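Local coordinates for protein predicted ATPase involved in replication control, Cdc46/Mcm family (Methanopyrus kandleri AV19, PDB 3F8T) that probably binds ATP and single-stranded DNA as a member of the MCM family of replicative helicases, at residues A[302-307]-A[340-345]; A[123-128]-A[153-158]. The protein carries 2 engineered substitutions. One frame throughout, in Å; residues are numbered along the deposited sequence.

Contact 1 of 2, residues A[302-307]-A[340-345]; sequences GILAVD and CAVLAA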
loop_
_atom_site.group_PDB
_atom_site.type_symbol
_atom_site.label_atom_id
_atom_site.label_comp_id
_atom_site.label_asym_id
_atom_site.label_seq_id
_atom_site.Cartn_x
_atom_site.Cartn_y
_atom_site.Cartn_z
ATOM N N GLY A 302 2.647 2.409 -1.264
ATOM C CA GLY A 302 2.528 2.823 -2.661
ATOM C C GLY A 302 3.135 4.191 -2.908
ATOM O O GLY A 302 4.117 4.585 -2.245
ATOM N N ILE A 303 2.556 4.908 -3.870
ATOM C CA ILE A 303 3.098 6.200 -4.284
ATOM C C ILE A 303 2.276 7.315 -3.666
ATOM O O ILE A 303 1.057 7.329 -3.788
ATOM C CB ILE A 303 3.071 6.361 -5.829
ATOM C CG1 ILE A 303 3.923 5.272 -6.520
ATOM C CG2 ILE A 303 3.463 7.798 -6.245
ATOM C CD1 ILE A 303 5.434 5.537 -6.487
ATOM N N LEU A 304 2.949 8.253 -3.016
ATOM C CA LEU A 304 2.301 9.507 -2.653
ATOM C C LEU A 304 2.690 10.583 -3.675
ATOM O O LEU A 304 3.833 11.063 -3.689
ATOM C CB LEU A 304 2.651 9.937 -1.225
ATOM C CG LEU A 304 2.083 11.309 -0.822
ATOM C CD1 LEU A 304 0.587 11.241 -0.586
ATOM C CD2 LEU A 304 2.824 11.830 0.407
ATOM N N ALA A 305 1.734 10.955 -4.525
ATOM C CA ALA A 305 1.999 11.978 -5.540
ATOM C C ALA A 305 1.693 13.350 -4.957
ATOM O O ALA A 305 0.537 13.657 -4.637
ATOM C CB ALA A 305 1.175 11.717 -6.807
ATOM N N VAL A 306 2.734 14.159 -4.796
ATOM C CA VAL A 306 2.611 15.453 -4.115
ATOM C C VAL A 306 2.846 16.546 -5.143
ATOM O O VAL A 306 3.986 16.895 -5.430
ATOM C CB VAL A 306 3.612 15.602 -2.946
ATOM C CG1 VAL A 306 3.405 16.953 -2.248
ATOM C CG2 VAL A 306 3.420 14.475 -1.926
ATOM N N ASP A 307 1.754 17.059 -5.703
ATOM C CA ASP A 307 1.837 18.024 -6.809
ATOM C C ASP A 307 1.939 19.439 -6.237
ATOM O O ASP A 307 1.450 19.711 -5.134
ATOM C CB ASP A 307 0.605 17.908 -7.708
ATOM C CG ASP A 307 0.861 18.371 -9.161
ATOM O OD1 ASP A 307 1.964 18.839 -9.496
ATOM O OD2 ASP A 307 -0.074 18.223 -9.972
ATOM N N CYS A 340 5.404 5.296 2.070
ATOM C CA CYS A 340 5.106 5.705 0.693
ATOM C C CYS A 340 6.365 6.170 -0.035
ATOM O O CYS A 340 7.313 6.642 0.584
ATOM C CB CYS A 340 4.041 6.810 0.696
ATOM S SG CYS A 340 4.384 8.217 1.766
ATOM N N ALA A 341 6.385 6.000 -1.350
ATOM C CA ALA A 341 7.454 6.551 -2.175
ATOM C C ALA A 341 6.915 7.902 -2.642
ATOM O O ALA A 341 5.849 7.962 -3.252
ATOM C CB ALA A 341 7.736 5.609 -3.363
ATOM N N VAL A 342 7.628 8.979 -2.328
ATOM C CA VAL A 342 7.129 10.317 -2.613
ATOM C C VAL A 342 7.528 10.745 -4.035
ATOM O O VAL A 342 8.720 10.857 -4.354
ATOM C CB VAL A 342 7.615 11.340 -1.581
ATOM C CG1 VAL A 342 7.231 12.775 -2.008
ATOM C CG2 VAL A 342 7.034 11.005 -0.184
ATOM N N LEU A 343 6.509 10.954 -4.854
ATOM C CA LEU A 343 6.665 11.509 -6.203
ATOM C C LEU A 343 6.108 12.920 -6.186
ATOM O O LEU A 343 4.909 13.125 -6.266
ATOM C CB LEU A 343 5.942 10.660 -7.247
ATOM C CG LEU A 343 5.946 11.273 -8.678
ATOM C CD1 LEU A 343 7.362 11.528 -9.183
ATOM C CD2 LEU A 343 5.218 10.365 -9.594
ATOM N N ALA A 344 7.003 13.884 -6.069
ATOM C CA ALA A 344 6.615 15.278 -5.938
ATOM C C ALA A 344 6.852 16.005 -7.260
ATOM O O ALA A 344 7.615 15.533 -8.106
ATOM C CB ALA A 344 7.398 15.917 -4.854
ATOM N N ALA A 345 6.152 17.125 -7.437
ATOM C CA ALA A 345 6.360 18.007 -8.585
ATOM C C ALA A 345 6.459 19.458 -8.129
ATOM O O ALA A 345 5.704 19.908 -7.252
ATOM C CB ALA A 345 5.253 17.823 -9.589
#

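Contact 2 of 2, residues A[123-128]-A[153-158]; sequences GVVREV and HRLGPG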
loop_
_atom_site.group_PDB
_atom_site.type_symbol
_atom_site.label_atom_id
_atom_site.label_comp_id
_atom_site.label_asym_id
_atom_site.label_seq_id
_atom_site.Cartn_x
_atom_site.Cartn_y
_atom_site.Cartn_z
ATOM N N GLY A 123 -10.227 -3.837 1.964
ATOM C CA GLY A 123 -9.719 -2.539 1.559
ATOM C C GLY A 123 -8.906 -1.834 2.622
ATOM O O GLY A 123 -8.381 -2.470 3.529
ATOM N N VAL A 124 -8.805 -0.516 2.493
ATOM C CA VAL A 124 -7.928 0.309 3.345
ATOM C C VAL A 124 -8.763 1.040 4.375
ATOM O O VAL A 124 -9.790 1.627 4.036
ATOM C CB VAL A 124 -7.079 1.327 2.503
ATOM C CG1 VAL A 124 -6.240 2.260 3.406
ATOM C CG2 VAL A 124 -6.148 0.579 1.531
ATOM N N VAL A 125 -8.329 0.969 5.636
ATOM C CA VAL A 125 -9.025 1.627 6.729
ATOM C C VAL A 125 -8.796 3.133 6.635
ATOM O O VAL A 125 -7.658 3.620 6.686
ATOM C CB VAL A 125 -8.577 1.083 8.130
ATOM C CG1 VAL A 125 -9.363 1.756 9.247
ATOM C CG2 VAL A 125 -8.727 -0.445 8.203
ATOM N N ARG A 126 -9.889 3.871 6.486
ATOM C CA ARG A 126 -9.820 5.327 6.386
ATOM C C ARG A 126 -9.841 5.989 7.753
ATOM O O ARG A 126 -9.237 7.052 7.949
ATOM C CB ARG A 126 -11.014 5.840 5.587
ATOM C CG ARG A 126 -11.008 5.400 4.136
ATOM C CD ARG A 126 -10.119 6.302 3.298
ATOM N NE ARG A 126 -10.862 7.469 2.850
ATOM C CZ ARG A 126 -11.220 7.704 1.594
ATOM N NH1 ARG A 126 -10.888 6.869 0.616
ATOM N NH2 ARG A 126 -11.908 8.793 1.317
ATOM N N GLU A 127 -10.542 5.358 8.696
ATOM C CA GLU A 127 -10.838 6.002 9.963
ATOM C C GLU A 127 -11.234 4.970 11.016
ATOM O O GLU A 127 -11.780 3.910 10.695
ATOM C CB GLU A 127 -11.966 7.030 9.764
ATOM C CG GLU A 127 -12.324 7.825 11.008
ATOM C CD GLU A 127 -13.490 8.761 10.788
ATOM O OE1 GLU A 127 -13.604 9.346 9.677
ATOM O OE2 GLU A 127 -14.295 8.912 11.743
ATOM N N VAL A 128 -10.919 5.271 12.270
ATOM C CA VAL A 128 -11.387 4.458 13.387
ATOM C C VAL A 128 -11.914 5.386 14.462
ATOM O O VAL A 128 -11.506 6.550 14.537
ATOM C CB VAL A 128 -10.302 3.518 13.961
ATOM C CG1 VAL A 128 -9.773 2.564 12.899
ATOM C CG2 VAL A 128 -9.139 4.295 14.650
ATOM N N HIS A 153 -12.596 -6.263 17.733
ATOM C CA HIS A 153 -11.566 -6.563 16.741
ATOM C C HIS A 153 -10.746 -5.327 16.448
ATOM O O HIS A 153 -11.287 -4.231 16.309
ATOM C CB HIS A 153 -12.175 -7.121 15.464
ATOM C CG HIS A 153 -12.909 -8.404 15.668
ATOM N ND1 HIS A 153 -14.263 -8.451 15.910
ATOM C CD2 HIS A 153 -12.478 -9.687 15.679
ATOM C CE1 HIS A 153 -14.638 -9.709 16.056
ATOM N NE2 HIS A 153 -13.573 -10.480 15.920
ATOM N N ARG A 154 -9.436 -5.504 16.363
ATOM C CA ARG A 154 -8.548 -4.370 16.213
ATOM C C ARG A 154 -8.035 -4.167 14.785
ATOM O O ARG A 154 -7.896 -5.106 14.001
ATOM C CB ARG A 154 -7.398 -4.456 17.224
ATOM C CG ARG A 154 -7.790 -3.923 18.608
ATOM C CD ARG A 154 -6.914 -4.470 19.724
ATOM N NE ARG A 154 -5.495 -4.152 19.550
ATOM C CZ ARG A 154 -4.888 -3.042 19.986
ATOM N NH1 ARG A 154 -5.564 -2.102 20.635
ATOM N NH2 ARG A 154 -3.584 -2.874 19.770
ATOM N N LEU A 155 -7.790 -2.905 14.466
ATOM C CA LEU A 155 -7.177 -2.492 13.213
ATOM C C LEU A 155 -6.887 -0.998 13.362
ATOM O O LEU A 155 -7.196 -0.405 14.418
ATOM C CB LEU A 155 -8.075 -2.824 11.996
ATOM C CG LEU A 155 -9.586 -2.617 12.045
ATOM C CD1 LEU A 155 -9.965 -1.138 12.238
ATOM C CD2 LEU A 155 -10.250 -3.176 10.805
ATOM N N GLY A 156 -6.294 -0.382 12.343
ATOM C CA GLY A 156 -5.969 1.043 12.430
ATOM C C GLY A 156 -5.961 1.724 11.072
ATOM O O GLY A 156 -5.893 1.052 10.054
ATOM N N PRO A 157 -6.009 3.067 11.054
ATOM C CA PRO A 157 -6.089 3.811 9.786
ATOM C C PRO A 157 -4.891 3.494 8.889
ATOM O O PRO A 157 -3.752 3.461 9.368
ATOM C CB PRO A 157 -6.043 5.273 10.239
ATOM C CG PRO A 157 -6.548 5.241 11.702
ATOM C CD PRO A 157 -5.950 3.964 12.229
ATOM N N GLY A 158 -5.147 3.236 7.608
ATOM C CA GLY A 158 -4.072 2.966 6.643
ATOM C C GLY A 158 -3.816 1.488 6.428
ATOM O O GLY A 158 -3.220 1.091 5.421
#

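Contact 1 of 2, residues A[302-307]-A[340-345]
Ala341 N donates to Gly302 O at 2.8 Å and so opens the pairing of two parallel strands, 303-307 and 341-345, in the core of the P-loop NTPase fold. Four more backbone bonds follow: Leu304 takes Ala341 O with its N and gives its own O to Leu343 N, and Val306 likewise bonds Leu343 O and Ala345 N. The closing bond, Ala345 N to Val306 O, measures 3.0 Å.

On one side of the sheet Ile303 branches over its neighbours: CD1 rests 3.9 Å from Ala341 CB. With CG1 beside the backbone N (chi1 -61°), Ile303 CG2 stands anti to that N and crosses obliquely to Leu343 CB at 3.9 Å. Helices 219-229 and 248-261 cover this side, their Leu225 and Leu255 both touching Leu343, and Ala305 is a small residue where Leu259 of helix 248-261 packs. On the other side, Leu304 CB lies 3.9 Å from Cys340 SG, and Val306 CG2 reaches Val342 CG1 at 4.2 Å. These beta-branched and leucine side chains suit a buried strand face, which Leu320 and Met324 of helix 314-326 cover.

Strand 303-307 has strand 266-270 along its other edge, so both its edges are bonded. An aspartate closing an otherwise hydrophobic strand is consistent with the Walker B motif of this fold. Asp307 is buried, its OD2 hydrogen-bonded by Ser252 and Tyr268 and its OD1 by a residue just outside the two segments. The small methyl of Ala345 fits beside the carboxylate, its CB 3.4 Å from Asp307 OD1.

Contact 2 of 2, residues A[123-128]-A[153-158]
Val124 CG1 meets the backbone of Gly158 at its O, 3.8 Å away, where strand 118-130 of the OB-fold domain is crossed by the loop leading into strand 160-168. That carbonyl, Gly158 O, is also hydrogen-bonded by Arg265, which touches Val124 as well.

Val125 carries the centre of the contact. Its side chain faces the loop, and Gly156 O comes up against the branch point, 3.3 Å from Val125 CB, with both methyls close by. With CG2 anti to the carbonyl carbon, that methyl meets Leu155 CD2 at 4.1 Å, the two side chains crossing at a slant. The backbone of Val125 supplies the one hydrogen bond between the segments: Gly158 N donates to Val125 O at 2.7 Å, in the carbonyl plane and on a lone pair, with a nearly straight N-H...O angle of 166°. Glycine suits this donor position because the backbone there has a positive phi (96°), which would jam a CB against the preceding carbonyl O.

Arg126 and Glu127 both face Ile138 on the adjoining strand, a classic beta bulge. Their CB atoms leave the backbone on the side away from the loop, and Glu127 forms a salt bridge with Arg292 of strand 289-293. After the bulge Val128 faces the loop, as Val125 did before it.

A compact, branched valine fits this place, since its two methyls spread over Leu155 and Pro157. Val128 CG1 passes Leu155 CD1 at 3.8 Å, the side chains running in opposite directions. Pro157 also packs on Leu291 and Ala293. The side chains of Val128 and Pro157 cross at about a right angle, with Pro157 CD 4.0 Å from Val128 CG2.

Followed from the N terminus, the chain first makes contact 2: strand 118-130 is followed by strands 134-140 and 145-149, and the loop at 153-158 then returns to it, closing a purely beta excursion within the OB-fold domain. Contact 1 opens well after that one has closed, so the two are in series and neither nest nor cross. Its loop, from 302-307 to 340-345, carries helix 314-326 and strands 328-331 and 334-337 of the P-loop domain. The centres of contacts 1 and 2 lie about 22 Å apart and their nearest atoms about 9 Å, so the two contacts do not touch. Between the two domains, Arg265 bonds both Gly158 of contact 2 and Ile303 of contact 1.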